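Local coordinates for protein N-acetylglucosaminidase (Paenibacillus barengoltzii, PDB 6INX) that probably hydrolyses beta-linkages of N-acetylglucosamine in glycan or chitin-type substrates, as a family 18 glycoside hydrolase built on a TIM barrel, at residues Tyr5-Tyr10 against Arg333-Leu338; Arg96-Tyr101 against Asp142-Arg147; Leu132-Met137 against Arg175-Val180; Cys310-Val313 against Glu317-Gly320. All blocks are in the same frame, centred on the assembly; numbering follows the deposited sequence.

Interaction 1: residues Tyr5-Tyr10 against Arg333-Leu338; sequences YVVAGY and RLLDAL
Val7 meets Leu335 and Leu338 where the first strand of the TIM barrel, 6-12, is covered from outside by the C-terminal helix 333-341. The apolar contact rests on one methyl, CG1 of Val7, which stands anti to the backbone N (chi1 180°) and is the branch that touches both leucines. CD2 of Leu338 lies 4.0 Å from this CG1, the two side chains lying alongside and pointing opposite ways. Leu335 starts from a less direct position on the helix, but its CD1 comes round to 4.4 Å from Val7 CG1. All three residues are buried, and Leu342 adds to the cover over Val7, while Leu338 also packs on Val321 and Phe323 of the neighbouring strand 320-324 and thus spans two barrel strands. Polar bonding stays within each element or goes to other neighbours. The Val7 backbone bonds to Thr28 and His29 beside it, and Tyr10 OH, farther along the strand, bonds to Asp107. On the outer side of the helix, Asp336 pairs with Lys26 and Arg333 with Glu303. The helix itself is held in the usual way, Leu338 N donating to Leu334 O at 3.0 Å.

Interaction 2: residues Arg96-Tyr101 against Asp142-Arg147; sequences RAVTEY and DRQGER
Gln144 and Thr99 carry most of this contact, with Val98 beside them. A chi1 of -171° swings CG of Gln144 away from its own backbone nitrogen, and a bend at chi2 (60°) then lays the amide against the methyl of Thr99. CG2 of Thr99 comes 3.4 Å from Gln144 NE2 and 3.6 Å from Gln144 CD, the two side chains crossing at about a right angle. The methyl meets the amide by van der Waals contact, and Thr99 OG1 hydrogen-bonds to Val95 O in its own helix. Helices 84-100 and 126-148 are successive outer helices of the TIM barrel, linked through strand 105-109, and they meet here near their C-terminal ends. Val98 adds CG2, 4.3 Å from the CG of Gln144, and both residues also pack on Tyr152. The amide is gripped at both ends within its own helix: NE2 bonds to Asp148, and OE1 takes a 2.8 Å bond from Arg147 NH1, which arrives above the carbonyl plane. Shortening Gln144 to an alanine is likely to open a gap beside the Thr99 methyl and set the Arg147 guanidinium free to turn.

Interaction 3: residues Leu132-Met137 against Arg175-Val180; sequences LLLRTM and RYLDFV
Arg135, on TIM-barrel helix 126-148, lies along one face of the ring of Tyr176, which belongs to the segment leading into strand 179-183. Its CB makes a CH-pi contact 3.8 Å from the ring centroid, 16° off the ring normal. A trans chi1 (180°) carries the chain across the ring, and CG itself sits 3.6 Å from Tyr176 CE1. CD passes on to the hydroxyl, 3.6 Å from Tyr176 OH. The bend at chi3 then lays the guanidinium over that oxygen, its plane 31° from the ring plane. NE is 2.9 Å from Tyr176 OH, but the oxygen lies over the guanidinium face, and the angle is too poor for a hydrogen bond. The opposite ring face is covered by CG of Arg175, so the tyrosine is held between two arginine chains. With a leucine in its place, Arg175 NE would probably lose its acceptor and the two chains their flat spacer. Deeper in, Leu134 CD2 meets Leu177 CD2 at 4.3 Å, while Arg138 of the same helix bonds to Tyr176 O and Asp178. At the outer end, Arg175 NE donates to Tyr176 OH at 2.9 Å, with the oxygen in the guanidinium plane.

Interaction 4: residues Cys310-Val313 against Glu317-Gly320; sequences CDYV and ELAG
In Tyr312 a chi1 of -180° extends the ring away from its own backbone nitrogen, and in Leu318 a chi1 of -53° sets CG opposite the carbonyl carbon; ring and isobutyl group thereby meet in the angle between helix and outgoing loop. CD1 of Leu318 reaches the ring obliquely, 3.8 Å from Tyr312 CE1. The hydroxyl of Tyr312 is tied elsewhere, to Asp214 at the start of helix 213-222, and Val217 of that helix packs on both Tyr312 and Leu318. Val313 divides its two methyls between different partners. CG1 lies 4.2 Å from Leu318 CB and 3.9 Å from Gly320 CA, whereas CG2 comes 3.7 Å from Gly320 O. Between these apolar contacts the backbone makes a Schellman motif, which closes the C-terminal end of helix 303-316. Glu317 is the residue that leaves the helix, with positive phi, and its side chain starts away from segment 310-313 and is exposed. This turn brings Leu318 N back to Val313 O, a 3.0 Å hydrogen bond with an N-H...O angle of 157°, the donor lying in the carbonyl plane. The chain can then drop directly into strand 320-324, completing the helix-to-strand return of a beta/alpha barrel unit. Ala319 enters the barrel sheet by backbone bonds to Val6 and Ile230. Gly320 starts the strand with backbone angles at which a side chain would collide with the carbonyl O of Ala319. Ile232 on the adjacent strand packs against Val313 and Leu318.

In the fold
All four contacts belong to one TIM barrel, between its helices, strands and connecting turns. Interactions 1 and 4 sit about 12 Å apart, centre to centre, around the seam where strand 6-12 pairs with 320-324: Val6 N lies 2.9 Å from Ala319 O, probably hydrogen-bonded, and Leu338 packs on Cys310. Interaction 1 is purely apolar and buried, whereas interaction 4 adds a backbone helix cap. Interactions 2 and 3 share helix 126-148, used near its C-terminal end by interaction 2 and mid-helix by interaction 3. Interaction 2 lies farthest from the chain centre, about 24 Å, and packs an amide on a methyl, with salt bridges kept within each helix; interaction 3 combines an arginine-tyrosine CH-pi contact with leucine packing. Phe179 touches Val6, linking interactions 3 and 1.

Interaction 1: residues Tyr5-Tyr10 against Arg333-Leu338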
loop_
_atom_site.group_PDB
_atom_site.type_symbol
_atom_site.label_atom_id
_atom_site.label_comp_id
_atom_site.label_asym_id
_atom_site.label_seq_id
_atom_site.Cartn_x
_atom_site.Cartn_y
_atom_site.Cartn_z
ATOM N N TYR A 5 11.496 -27.359 -13.194
ATOM C CA TYR A 5 10.912 -26.076 -12.845
ATOM C C TYR A 5 11.006 -25.142 -14.041
ATOM O O TYR A 5 11.858 -25.305 -14.918
ATOM C CB TYR A 5 11.629 -25.454 -11.639
ATOM C CG TYR A 5 11.491 -26.262 -10.367
ATOM C CD1 TYR A 5 10.362 -26.142 -9.566
ATOM C CD2 TYR A 5 12.491 -27.142 -9.967
ATOM C CE1 TYR A 5 10.229 -26.878 -8.398
ATOM C CE2 TYR A 5 12.370 -27.882 -8.804
ATOM C CZ TYR A 5 11.237 -27.749 -8.027
ATOM O OH TYR A 5 11.109 -28.483 -6.870
ATOM N N VAL A 6 10.106 -24.158 -14.064
ATOM C CA VAL A 6 10.166 -23.097 -15.064
ATOM C C VAL A 6 11.347 -22.191 -14.750
ATOM O O VAL A 6 11.512 -21.735 -13.612
ATOM C CB VAL A 6 8.854 -22.295 -15.072
ATOM C CG1 VAL A 6 9.006 -21.025 -15.903
ATOM C CG2 VAL A 6 7.701 -23.136 -15.585
ATOM N N VAL A 7 12.190 -21.949 -15.748
ATOM C CA VAL A 7 13.213 -20.907 -15.704
ATOM C C VAL A 7 12.938 -20.019 -16.913
ATOM O O VAL A 7 13.345 -20.334 -18.041
ATOM C CB VAL A 7 14.636 -21.474 -15.722
ATOM C CG1 VAL A 7 15.664 -20.346 -15.685
ATOM C CG2 VAL A 7 14.849 -22.443 -14.555
ATOM N N ALA A 8 12.221 -18.920 -16.700
ATOM C CA ALA A 8 11.685 -18.120 -17.792
ATOM C C ALA A 8 12.340 -16.748 -17.795
ATOM O O ALA A 8 12.357 -16.057 -16.774
ATOM C CB ALA A 8 10.167 -17.990 -17.675
ATOM N N GLY A 9 12.894 -16.366 -18.928
ATOM C CA GLY A 9 13.546 -15.078 -19.024
ATOM C C GLY A 9 12.847 -14.143 -19.990
ATOM O O GLY A 9 12.562 -14.523 -21.131
ATOM N N TYR A 10 12.558 -12.923 -19.547
ATOM C CA TYR A 10 12.189 -11.872 -20.484
ATOM C C TYR A 10 13.416 -11.440 -21.273
ATOM O O TYR A 10 14.483 -11.187 -20.699
ATOM C CB TYR A 10 11.570 -10.681 -19.747
ATOM C CG TYR A 10 10.108 -10.911 -19.432
ATOM C CD1 TYR A 10 9.114 -10.579 -20.349
ATOM C CD2 TYR A 10 9.729 -11.505 -18.236
ATOM C CE1 TYR A 10 7.767 -10.825 -20.070
ATOM C CE2 TYR A 10 8.398 -11.750 -17.944
ATOM C CZ TYR A 10 7.421 -11.406 -18.868
ATOM O OH TYR A 10 6.094 -11.669 -18.565
ATOM N N ARG A 333 25.861 -13.760 -14.026
ATOM C CA ARG A 333 25.839 -14.481 -12.762
ATOM C C ARG A 333 24.419 -14.751 -12.275
ATOM O O ARG A 333 24.172 -15.784 -11.645
ATOM C CB ARG A 333 26.648 -13.721 -11.706
ATOM C CG ARG A 333 28.047 -13.328 -12.195
ATOM C CD ARG A 333 29.055 -13.159 -11.058
ATOM N NE ARG A 333 28.755 -12.015 -10.206
ATOM C CZ ARG A 333 29.328 -10.817 -10.314
ATOM N NH1 ARG A 333 30.242 -10.582 -11.251
ATOM N NH2 ARG A 333 28.979 -9.847 -9.482
ATOM N N LEU A 334 23.472 -13.848 -12.559
ATOM C CA LEU A 334 22.142 -14.001 -11.982
ATOM C C LEU A 334 21.369 -15.124 -12.661
ATOM O O LEU A 334 20.682 -15.904 -11.990
ATOM C CB LEU A 334 21.385 -12.671 -12.033
ATOM C CG LEU A 334 21.982 -11.517 -11.222
ATOM C CD1 LEU A 334 21.016 -10.337 -11.175
ATOM C CD2 LEU A 334 22.347 -11.971 -9.811
ATOM N N LEU A 335 21.493 -15.247 -13.985
ATOM C CA LEU A 335 20.901 -16.393 -14.671
ATOM C C LEU A 335 21.544 -17.701 -14.217
ATOM O O LEU A 335 20.851 -18.705 -14.009
ATOM C CB LEU A 335 21.019 -16.229 -16.184
ATOM C CG LEU A 335 20.593 -17.446 -17.021
ATOM C CD1 LEU A 335 19.190 -17.933 -16.651
ATOM C CD2 LEU A 335 20.674 -17.114 -18.495
ATOM N N ASP A 336 22.866 -17.711 -14.039
ATOM C CA ASP A 336 23.518 -18.916 -13.531
ATOM C C ASP A 336 22.984 -19.302 -12.153
ATOM O O ASP A 336 22.704 -20.478 -11.891
ATOM C CB ASP A 336 25.028 -18.698 -13.478
ATOM C CG ASP A 336 25.801 -19.858 -14.054
ATOM O OD1 ASP A 336 25.238 -20.588 -14.897
ATOM O OD2 ASP A 336 26.971 -20.046 -13.659
ATOM N N ALA A 337 22.816 -18.319 -11.264
ATOM C CA ALA A 337 22.293 -18.600 -9.933
ATOM C C ALA A 337 20.887 -19.182 -9.997
ATOM O O ALA A 337 20.550 -20.106 -9.245
ATOM C CB ALA A 337 22.302 -17.321 -9.092
ATOM N N LEU A 338 20.045 -18.651 -10.891
ATOM C CA LEU A 338 18.699 -19.181 -11.059
ATOM C C LEU A 338 18.742 -20.612 -11.578
ATOM O O LEU A 338 18.048 -21.501 -11.062
ATOM C CB LEU A 338 17.925 -18.284 -12.030
ATOM C CG LEU A 338 16.407 -18.314 -11.980
ATOM C CD1 LEU A 338 15.964 -17.907 -10.604
ATOM C CD2 LEU A 338 15.848 -17.357 -13.030
#

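Interaction 2: residues Arg96-Tyr101 against Asp142-Arg147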
loop_
_atom_site.group_PDB
_atom_site.type_symbol
_atom_site.label_atom_id
_atom_site.label_comp_id
_atom_site.label_asym_id
_atom_site.label_seq_id
_atom_site.Cartn_x
_atom_site.Cartn_y
_atom_site.Cartn_z
ATOM N N ARG A 96 -2.285 -15.424 -35.555
ATOM C CA ARG A 96 -1.403 -14.910 -36.596
ATOM C C ARG A 96 0.054 -14.937 -36.150
ATOM O O ARG A 96 0.934 -15.372 -36.901
ATOM C CB ARG A 96 -1.829 -13.494 -36.991
ATOM C CG ARG A 96 -1.003 -12.925 -38.124
ATOM C CD ARG A 96 -1.438 -11.523 -38.506
ATOM N NE ARG A 96 -0.801 -11.099 -39.750
ATOM C CZ ARG A 96 -1.100 -9.982 -40.405
ATOM N NH1 ARG A 96 -2.030 -9.161 -39.934
ATOM N NH2 ARG A 96 -0.467 -9.685 -41.532
ATOM N N ALA A 97 0.321 -14.522 -34.912
ATOM C CA ALA A 97 1.694 -14.493 -34.419
ATOM C C ALA A 97 2.323 -15.882 -34.436
ATOM O O ALA A 97 3.457 -16.057 -34.904
ATOM C CB ALA A 97 1.719 -13.890 -33.015
ATOM N N VAL A 98 1.592 -16.890 -33.954
ATOM C CA VAL A 98 2.171 -18.234 -33.854
ATOM C C VAL A 98 2.224 -18.975 -35.179
ATOM O O VAL A 98 2.873 -20.030 -35.260
ATOM C CB VAL A 98 1.520 -19.113 -32.767
ATOM C CG1 VAL A 98 1.492 -18.387 -31.436
ATOM C CG2 VAL A 98 0.117 -19.569 -33.182
ATOM N N THR A 99 1.550 -18.478 -36.217
ATOM C CA THR A 99 1.666 -19.093 -37.537
ATOM C C THR A 99 2.636 -18.363 -38.451
ATOM O O THR A 99 3.201 -18.985 -39.360
ATOM C CB THR A 99 0.295 -19.215 -38.217
ATOM O OG1 THR A 99 -0.334 -17.931 -38.303
ATOM C CG2 THR A 99 -0.598 -20.177 -37.452
ATOM N N GLU A 100 2.853 -17.066 -38.224
ATOM C CA GLU A 100 3.808 -16.285 -39.000
ATOM C C GLU A 100 5.239 -16.496 -38.533
ATOM O O GLU A 100 6.173 -16.349 -39.331
ATOM C CB GLU A 100 3.469 -14.795 -38.898
ATOM C CG GLU A 100 2.268 -14.363 -39.714
ATOM C CD GLU A 100 2.083 -12.846 -39.732
ATOM O OE1 GLU A 100 2.540 -12.168 -38.785
ATOM O OE2 GLU A 100 1.485 -12.329 -40.702
ATOM N N TYR A 101 5.434 -16.820 -37.254
ATOM C CA TYR A 101 6.762 -16.942 -36.675
ATOM C C TYR A 101 6.834 -18.198 -35.824
ATOM O O TYR A 101 5.815 -18.806 -35.488
ATOM C CB TYR A 101 7.100 -15.715 -35.819
ATOM C CG TYR A 101 7.117 -14.435 -36.606
ATOM C CD1 TYR A 101 8.125 -14.186 -37.528
ATOM C CD2 TYR A 101 6.122 -13.483 -36.444
ATOM C CE1 TYR A 101 8.152 -13.025 -38.258
ATOM C CE2 TYR A 101 6.134 -12.314 -37.177
ATOM C CZ TYR A 101 7.157 -12.090 -38.082
ATOM O OH TYR A 101 7.196 -10.930 -38.823
ATOM N N ASP A 142 -6.009 -22.859 -29.009
ATOM C CA ASP A 142 -6.246 -24.301 -28.984
ATOM C C ASP A 142 -6.718 -24.804 -30.342
ATOM O O ASP A 142 -6.292 -25.872 -30.796
ATOM C CB ASP A 142 -7.259 -24.648 -27.901
ATOM C CG ASP A 142 -6.637 -24.702 -26.514
ATOM O OD1 ASP A 142 -5.400 -24.529 -26.383
ATOM O OD2 ASP A 142 -7.399 -24.928 -25.555
ATOM N N ARG A 143 -7.581 -24.047 -31.017
ATOM C CA ARG A 143 -7.991 -24.442 -32.360
ATOM C C ARG A 143 -6.799 -24.498 -33.307
ATOM O O ARG A 143 -6.699 -25.406 -34.144
ATOM C CB ARG A 143 -9.068 -23.493 -32.882
ATOM C CG ARG A 143 -10.440 -23.771 -32.294
ATOM C CD ARG A 143 -11.054 -25.036 -32.872
ATOM N NE ARG A 143 -11.214 -24.924 -34.316
ATOM C CZ ARG A 143 -10.560 -25.658 -35.212
ATOM N NH1 ARG A 143 -9.685 -26.593 -34.822
ATOM N NH2 ARG A 143 -10.786 -25.454 -36.501
ATOM N N GLN A 144 -5.882 -23.539 -33.201
ATOM C CA GLN A 144 -4.700 -23.588 -34.055
ATOM C C GLN A 144 -3.789 -24.746 -33.667
ATOM O O GLN A 144 -3.193 -25.391 -34.536
ATOM C CB GLN A 144 -3.956 -22.254 -34.026
ATOM C CG GLN A 144 -2.835 -22.138 -35.056
ATOM C CD GLN A 144 -3.335 -22.281 -36.478
ATOM O OE1 GLN A 144 -4.397 -21.765 -36.835
ATOM N NE2 GLN A 144 -2.569 -22.987 -37.303
ATOM N N GLY A 145 -3.678 -25.034 -32.373
ATOM C CA GLY A 145 -2.920 -26.199 -31.954
ATOM C C GLY A 145 -3.526 -27.502 -32.440
ATOM O O GLY A 145 -2.802 -28.465 -32.714
ATOM N N GLU A 146 -4.853 -27.558 -32.548
ATOM C CA GLU A 146 -5.479 -28.738 -33.131
ATOM C C GLU A 146 -5.070 -28.895 -34.590
ATOM O O GLU A 146 -4.688 -29.988 -35.024
ATOM C CB GLU A 146 -6.998 -28.646 -32.979
ATOM C CG GLU A 146 -7.449 -28.796 -31.530
ATOM C CD GLU A 146 -8.754 -28.082 -31.231
ATOM O OE1 GLU A 146 -9.520 -27.769 -32.170
ATOM O OE2 GLU A 146 -9.008 -27.834 -30.032
ATOM N N ARG A 147 -5.111 -27.800 -35.358
ATOM C CA ARG A 147 -4.714 -27.866 -36.763
ATOM C C ARG A 147 -3.259 -28.293 -36.906
ATOM O O ARG A 147 -2.917 -29.079 -37.799
ATOM C CB ARG A 147 -4.896 -26.500 -37.433
ATOM C CG ARG A 147 -6.315 -25.982 -37.485
ATOM C CD ARG A 147 -6.338 -24.561 -38.057
ATOM N NE ARG A 147 -7.667 -23.965 -37.998
ATOM C CZ ARG A 147 -8.015 -22.937 -37.225
ATOM N NH1 ARG A 147 -7.130 -22.344 -36.424
ATOM N NH2 ARG A 147 -9.264 -22.492 -37.264
#

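Interaction 3: residues Leu132-Met137 against Arg175-Val180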
loop_
_atom_site.group_PDB
_atom_site.type_symbol
_atom_site.label_atom_id
_atom_site.label_comp_id
_atom_site.label_asym_id
_atom_site.label_seq_id
_atom_site.Cartn_x
_atom_site.Cartn_y
_atom_site.Cartn_z
ATOM N N LEU A 132 -13.006 -12.932 -20.115
ATOM C CA LEU A 132 -13.536 -13.219 -21.448
ATOM C C LEU A 132 -12.450 -13.130 -22.511
ATOM O O LEU A 132 -12.418 -13.938 -23.449
ATOM C CB LEU A 132 -14.667 -12.248 -21.789
ATOM C CG LEU A 132 -15.859 -12.225 -20.838
ATOM C CD1 LEU A 132 -16.841 -11.135 -21.244
ATOM C CD2 LEU A 132 -16.529 -13.595 -20.786
ATOM N N LEU A 133 -11.570 -12.133 -22.403
ATOM C CA LEU A 133 -10.481 -12.000 -23.366
ATOM C C LEU A 133 -9.583 -13.236 -23.366
ATOM O O LEU A 133 -9.250 -13.778 -24.430
ATOM C CB LEU A 133 -9.674 -10.734 -23.053
ATOM C CG LEU A 133 -8.369 -10.548 -23.841
ATOM C CD1 LEU A 133 -8.674 -10.345 -25.323
ATOM C CD2 LEU A 133 -7.496 -9.401 -23.294
ATOM N N LEU A 134 -9.141 -13.667 -22.176
ATOM C CA LEU A 134 -8.242 -14.813 -22.099
ATOM C C LEU A 134 -8.931 -16.094 -22.548
ATOM O O LEU A 134 -8.302 -16.948 -23.176
ATOM C CB LEU A 134 -7.701 -14.958 -20.674
ATOM C CG LEU A 134 -6.767 -13.829 -20.236
ATOM C CD1 LEU A 134 -6.462 -13.932 -18.747
ATOM C CD2 LEU A 134 -5.492 -13.877 -21.044
ATOM N N ARG A 135 -10.211 -16.255 -22.210
ATOM C CA ARG A 135 -10.951 -17.424 -22.677
ATOM C C ARG A 135 -10.975 -17.466 -24.200
ATOM O O ARG A 135 -10.713 -18.507 -24.813
ATOM C CB ARG A 135 -12.378 -17.390 -22.127
ATOM C CG ARG A 135 -13.221 -18.584 -22.577
ATOM C CD ARG A 135 -14.681 -18.489 -22.152
ATOM N NE ARG A 135 -14.837 -18.073 -20.766
ATOM C CZ ARG A 135 -15.986 -18.123 -20.100
ATOM N NH1 ARG A 135 -17.078 -18.579 -20.701
ATOM N NH2 ARG A 135 -16.042 -17.718 -18.838
ATOM N N THR A 136 -11.255 -16.320 -24.830
ATOM C CA THR A 136 -11.351 -16.273 -26.285
ATOM C C THR A 136 -9.993 -16.520 -26.933
ATOM O O THR A 136 -9.891 -17.214 -27.952
ATOM C CB THR A 136 -11.885 -14.898 -26.694
ATOM O OG1 THR A 136 -13.159 -14.692 -26.077
ATOM C CG2 THR A 136 -12.039 -14.792 -28.200
ATOM N N MET A 137 -8.935 -15.962 -26.350
ATOM C CA MET A 137 -7.600 -16.184 -26.885
ATOM C C MET A 137 -7.177 -17.641 -26.726
ATOM O O MET A 137 -6.583 -18.223 -27.642
ATOM C CB MET A 137 -6.614 -15.257 -26.178
ATOM C CG MET A 137 -6.813 -13.764 -26.495
ATOM S SD MET A 137 -5.559 -12.708 -25.717
ATOM C CE MET A 137 -4.090 -13.422 -26.483
ATOM N N ARG A 175 -7.761 -20.841 -15.289
ATOM C CA ARG A 175 -8.169 -22.033 -16.026
ATOM C C ARG A 175 -7.686 -22.005 -17.473
ATOM O O ARG A 175 -7.471 -23.062 -18.077
ATOM C CB ARG A 175 -9.694 -22.165 -15.942
ATOM C CG ARG A 175 -10.408 -22.485 -17.232
ATOM C CD ARG A 175 -11.922 -22.411 -17.028
ATOM N NE ARG A 175 -12.655 -22.619 -18.275
ATOM C CZ ARG A 175 -13.074 -23.807 -18.706
ATOM N NH1 ARG A 175 -12.834 -24.899 -17.990
ATOM N NH2 ARG A 175 -13.734 -23.902 -19.853
ATOM N N TYR A 176 -7.478 -20.816 -18.037
ATOM C CA TYR A 176 -7.104 -20.679 -19.439
ATOM C C TYR A 176 -5.605 -20.557 -19.654
ATOM O O TYR A 176 -5.163 -20.472 -20.804
ATOM C CB TYR A 176 -7.816 -19.467 -20.048
ATOM C CG TYR A 176 -9.292 -19.559 -19.815
ATOM C CD1 TYR A 176 -10.039 -20.544 -20.437
ATOM C CD2 TYR A 176 -9.932 -18.704 -18.928
ATOM C CE1 TYR A 176 -11.393 -20.655 -20.208
ATOM C CE2 TYR A 176 -11.291 -18.808 -18.695
ATOM C CZ TYR A 176 -12.011 -19.790 -19.337
ATOM O OH TYR A 176 -13.362 -19.906 -19.103
ATOM N N LEU A 177 -4.810 -20.598 -18.588
ATOM C CA LEU A 177 -3.392 -20.278 -18.660
ATOM C C LEU A 177 -2.527 -21.482 -18.313
ATOM O O LEU A 177 -2.865 -22.271 -17.423
ATOM C CB LEU A 177 -3.057 -19.168 -17.674
ATOM C CG LEU A 177 -3.887 -17.901 -17.843
ATOM C CD1 LEU A 177 -3.445 -16.898 -16.800
ATOM C CD2 LEU A 177 -3.747 -17.357 -19.266
ATOM N N ASP A 178 -1.396 -21.602 -19.009
ATOM C CA ASP A 178 -0.411 -22.612 -18.633
ATOM C C ASP A 178 0.221 -22.281 -17.294
ATOM O O ASP A 178 0.470 -23.176 -16.478
ATOM C CB ASP A 178 0.666 -22.726 -19.709
ATOM C CG ASP A 178 0.128 -23.266 -21.011
ATOM O OD1 ASP A 178 0.158 -24.498 -21.202
ATOM O OD2 ASP A 178 -0.346 -22.472 -21.835
ATOM N N PHE A 179 0.520 -21.005 -17.065
ATOM C CA PHE A 179 0.937 -20.547 -15.748
ATOM C C PHE A 179 0.709 -19.046 -15.649
ATOM O O PHE A 179 0.411 -18.371 -16.642
ATOM C CB PHE A 179 2.379 -20.943 -15.392
ATOM C CG PHE A 179 3.415 -20.565 -16.419
ATOM C CD1 PHE A 179 3.930 -21.524 -17.277
ATOM C CD2 PHE A 179 3.921 -19.277 -16.492
ATOM C CE1 PHE A 179 4.908 -21.197 -18.203
ATOM C CE2 PHE A 179 4.900 -18.943 -17.421
ATOM C CZ PHE A 179 5.392 -19.905 -18.274
ATOM N N VAL A 180 0.806 -18.554 -14.411
ATOM C CA VAL A 180 0.666 -17.145 -14.063
ATOM C C VAL A 180 2.017 -16.676 -13.547
ATOM O O VAL A 180 2.523 -17.208 -12.552
ATOM C CB VAL A 180 -0.403 -16.954 -12.974
ATOM C CG1 VAL A 180 -0.508 -15.473 -12.564
ATOM C CG2 VAL A 180 -1.741 -17.508 -13.429
#

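Interaction 4: residues Cys310-Val313 against Glu317-Gly320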
loop_
_atom_site.group_PDB
_atom_site.type_symbol
_atom_site.label_atom_id
_atom_site.label_comp_id
_atom_site.label_asym_id
_atom_site.label_seq_id
_atom_site.Cartn_x
_atom_site.Cartn_y
_atom_site.Cartn_z
ATOM N N CYS A 310 14.702 -19.513 -5.001
ATOM C CA CYS A 310 14.634 -20.860 -5.564
ATOM C C CYS A 310 14.287 -21.895 -4.500
ATOM O O CYS A 310 13.461 -22.786 -4.742
ATOM C CB CYS A 310 15.962 -21.215 -6.230
ATOM S SG CYS A 310 16.321 -20.278 -7.717
ATOM N N ASP A 311 14.906 -21.795 -3.316
ATOM C CA ASP A 311 14.570 -22.709 -2.227
ATOM C C ASP A 311 13.100 -22.593 -1.852
ATOM O O ASP A 311 12.455 -23.595 -1.521
ATOM C CB ASP A 311 15.426 -22.415 -0.992
ATOM C CG ASP A 311 16.912 -22.637 -1.226
ATOM O OD1 ASP A 311 17.277 -23.377 -2.162
ATOM O OD2 ASP A 311 17.720 -22.074 -0.459
ATOM N N TYR A 312 12.560 -21.368 -1.877
ATOM C CA TYR A 312 11.147 -21.155 -1.576
ATOM C C TYR A 312 10.258 -21.819 -2.620
ATOM O O TYR A 312 9.245 -22.442 -2.279
ATOM C CB TYR A 312 10.878 -19.645 -1.511
ATOM C CG TYR A 312 9.446 -19.242 -1.201
ATOM C CD1 TYR A 312 8.527 -18.985 -2.225
ATOM C CD2 TYR A 312 9.024 -19.071 0.111
ATOM C CE1 TYR A 312 7.220 -18.609 -1.939
ATOM C CE2 TYR A 312 7.715 -18.690 0.404
ATOM C CZ TYR A 312 6.824 -18.458 -0.624
ATOM O OH TYR A 312 5.529 -18.085 -0.322
ATOM N N VAL A 313 10.630 -21.709 -3.895
ATOM C CA VAL A 313 9.862 -22.355 -4.957
ATOM C C VAL A 313 9.806 -23.861 -4.733
ATOM O O VAL A 313 8.745 -24.484 -4.850
ATOM C CB VAL A 313 10.463 -21.999 -6.331
ATOM C CG1 VAL A 313 10.033 -22.988 -7.405
ATOM C CG2 VAL A 313 10.065 -20.578 -6.730
ATOM N N GLU A 317 6.489 -25.762 -3.566
ATOM C CA GLU A 317 6.005 -26.519 -4.718
ATOM C C GLU A 317 5.348 -25.610 -5.755
ATOM O O GLU A 317 4.281 -25.912 -6.300
ATOM C CB GLU A 317 5.112 -27.689 -4.298
ATOM C CG GLU A 317 5.816 -28.597 -3.289
ATOM C CD GLU A 317 5.118 -29.926 -3.075
ATOM O OE1 GLU A 317 3.961 -30.086 -3.523
ATOM O OE2 GLU A 317 5.737 -30.817 -2.455
ATOM N N LEU A 318 6.007 -24.490 -6.035
ATOM C CA LEU A 318 5.562 -23.579 -7.075
ATOM C C LEU A 318 6.107 -24.037 -8.428
ATOM O O LEU A 318 6.867 -25.007 -8.528
ATOM C CB LEU A 318 5.992 -22.155 -6.741
ATOM C CG LEU A 318 5.594 -21.666 -5.350
ATOM C CD1 LEU A 318 6.018 -20.219 -5.156
ATOM C CD2 LEU A 318 4.097 -21.833 -5.132
ATOM N N ALA A 319 5.729 -23.324 -9.491
ATOM C CA ALA A 319 6.110 -23.739 -10.839
ATOM C C ALA A 319 7.553 -23.385 -11.183
ATOM O O ALA A 319 8.214 -24.129 -11.917
ATOM C CB ALA A 319 5.166 -23.129 -11.878
ATOM N N GLY A 320 8.054 -22.252 -10.703
ATOM C CA GLY A 320 9.389 -21.822 -11.081
ATOM C C GLY A 320 9.539 -20.317 -10.922
ATOM O O GLY A 320 8.834 -19.693 -10.134
#